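Local coordinates for Iron(III) ABC transporter, periplasmic iron-compound-binding protein (Vibrio cholerae, PDB 3TEF) that probably binds iron-loaded catecholate siderophores in the periplasm and delivers them to an ABC transporter for iron uptake, at residues 118-122 with 134-138. Residues are numbered along the deposited sequence; the frame is centred on the assembly and turned at random.
Sequences QQQWR and VEAKI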
loop_
_atom_site.group_PDB
_atom_site.type_symbol
_atom_site.label_atom_id
_atom_site.label_comp_id
_atom_site.label_asym_id
_atom_site.label_seq_id
_atom_site.Cartn_x
_atom_site.Cartn_y
_atom_site.Cartn_z
ATOM N N GLN A 118 2.155 11.316 0.190
ATOM C CA GLN A 118 1.884 12.667 0.692
ATOM C C GLN A 118 0.858 13.406 -0.139
ATOM O O GLN A 118 -0.039 14.058 0.398
ATOM C CB GLN A 118 3.159 13.509 0.682
ATOM C CG GLN A 118 4.138 13.140 1.757
ATOM C CD GLN A 118 5.413 13.950 1.614
ATOM O OE1 GLN A 118 5.380 15.183 1.619
ATOM N NE2 GLN A 118 6.534 13.263 1.438
ATOM N N GLN A 119 1.010 13.344 -1.462
ATOM C CA GLN A 119 0.050 13.993 -2.333
ATOM C C GLN A 119 -1.327 13.359 -2.215
ATOM O O GLN A 119 -2.325 14.062 -2.303
ATOM C CB GLN A 119 0.515 13.996 -3.795
ATOM C CG GLN A 119 -0.331 14.888 -4.685
ATOM C CD GLN A 119 -0.439 16.303 -4.142
ATOM O OE1 GLN A 119 0.574 16.949 -3.865
ATOM N NE2 GLN A 119 -1.664 16.781 -3.959
ATOM N N GLN A 120 -1.390 12.037 -2.014
ATOM C CA GLN A 120 -2.693 11.391 -1.889
ATOM C C GLN A 120 -3.393 11.898 -0.629
ATOM O O GLN A 120 -4.606 12.162 -0.649
ATOM C CB GLN A 120 -2.596 9.850 -1.841
ATOM C CG GLN A 120 -1.765 9.201 -2.950
ATOM C CD GLN A 120 -2.114 9.729 -4.344
ATOM O OE1 GLN A 120 -1.326 10.448 -4.966
ATOM N NE2 GLN A 120 -3.282 9.365 -4.835
ATOM N N TRP A 121 -2.649 12.014 0.473
ATOM C CA TRP A 121 -3.256 12.541 1.693
ATOM C C TRP A 121 -3.630 14.014 1.510
ATOM O O TRP A 121 -4.697 14.447 1.938
ATOM C CB TRP A 121 -2.344 12.365 2.916
ATOM C CG TRP A 121 -1.947 10.942 3.234
ATOM C CD1 TRP A 121 -2.370 9.794 2.606
ATOM C CD2 TRP A 121 -1.036 10.530 4.255
ATOM N NE1 TRP A 121 -1.771 8.697 3.184
ATOM C CE2 TRP A 121 -0.939 9.124 4.197
ATOM C CE3 TRP A 121 -0.281 11.220 5.217
ATOM C CZ2 TRP A 121 -0.123 8.392 5.063
ATOM C CZ3 TRP A 121 0.536 10.492 6.079
ATOM C CH2 TRP A 121 0.611 9.098 5.994
ATOM N N ARG A 122 -2.765 14.780 0.852
ATOM C CA ARG A 122 -3.087 16.180 0.581
ATOM C C ARG A 122 -4.339 16.312 -0.277
ATOM O O ARG A 122 -5.145 17.221 -0.068
ATOM C CB ARG A 122 -1.892 16.931 -0.020
ATOM C CG ARG A 122 -0.845 17.292 1.040
ATOM C CD ARG A 122 0.356 18.069 0.482
ATOM N NE ARG A 122 1.246 18.409 1.589
ATOM C CZ ARG A 122 2.486 17.955 1.734
ATOM N NH1 ARG A 122 3.012 17.150 0.823
ATOM N NH2 ARG A 122 3.200 18.313 2.794
ATOM N N VAL A 134 -4.105 17.003 7.915
ATOM C CA VAL A 134 -3.269 16.263 6.989
ATOM C C VAL A 134 -1.816 16.700 7.118
ATOM O O VAL A 134 -0.912 15.871 7.176
ATOM C CB VAL A 134 -3.774 16.425 5.529
ATOM C CG1 VAL A 134 -2.784 15.819 4.547
ATOM C CG2 VAL A 134 -5.140 15.787 5.393
ATOM N N GLU A 135 -1.586 18.010 7.183
ATOM C CA GLU A 135 -0.220 18.500 7.293
ATOM C C GLU A 135 0.447 18.062 8.593
ATOM O O GLU A 135 1.632 17.724 8.599
ATOM C CB GLU A 135 -0.160 20.021 7.138
ATOM C CG GLU A 135 -0.505 20.520 5.734
ATOM C CD GLU A 135 0.414 19.963 4.649
ATOM O OE1 GLU A 135 1.605 19.689 4.923
ATOM O OE2 GLU A 135 -0.059 19.813 3.508
ATOM N N ALA A 136 -0.306 18.066 9.691
ATOM C CA ALA A 136 0.232 17.615 10.968
ATOM C C ALA A 136 0.692 16.167 10.857
ATOM O O ALA A 136 1.777 15.809 11.330
ATOM C CB ALA A 136 -0.807 17.769 12.098
ATOM N N LYS A 137 -0.139 15.340 10.221
ATOM C CA LYS A 137 0.168 13.928 10.043
ATOM C C LYS A 137 1.392 13.757 9.159
ATOM O O LYS A 137 2.283 12.960 9.459
ATOM C CB LYS A 137 -1.013 13.191 9.413
ATOM C CG LYS A 137 -0.918 11.713 9.578
ATOM C CD LYS A 137 -1.139 11.401 11.043
ATOM C CE LYS A 137 -0.687 10.027 11.385
ATOM N NZ LYS A 137 -0.850 9.786 12.843
ATOM N N ILE A 138 1.428 14.507 8.060
ATOM C CA ILE A 138 2.579 14.461 7.175
ATOM C C ILE A 138 3.882 14.816 7.896
ATOM O O ILE A 138 4.880 14.109 7.763
ATOM C CB ILE A 138 2.383 15.331 5.921
ATOM C CG1 ILE A 138 1.290 14.712 5.041
ATOM C CG2 ILE A 138 3.697 15.475 5.181
ATOM C CD1 ILE A 138 0.903 15.558 3.839
#
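R122 NE donates to E135 OE2 at 2.7 Å, and R122 NH2 to E135 OE1 at 3.0 Å, a side-on, two-pronged salt bridge. Both oxygens use their syn lone pairs, and the guanidinium and carboxylate planes lie 17° apart, nearly coplanar. The straight R122 chain carries NE out to the neighbouring helix, and a kink in E135 (chi2 -59°) turns its carboxylate to meet it, the two side chains lying roughly perpendicular. The third nitrogen, NH1, reaches back one helical turn to Q118 OE1 at 3.2 Å, an acceptor somewhat out of the guanidinium plane. I138 CD1 sits over the centre of one guanidinium face, 3.6 Å from R122 CZ. Deeper in the interface, I138 CG1 lies 3.8 Å from W121 CE3, and the chi1 of V134 (172°) swings CG1 away from its own N and against the W121 backbone, 3.5 Å from W121 O. K137 CG touches W121 CZ3, while its NZ leaves for a salt bridge with E271; W121 NE1 hydrogen-bonds to S265 O. Antiparallel helices 113-128 and 131-154, the latter the long inter-lobe helix of this family, thus share a buried apolar layer edged by a salt bridge, whose paired bonds and aliphatic cover should restrict guanidinium rotation.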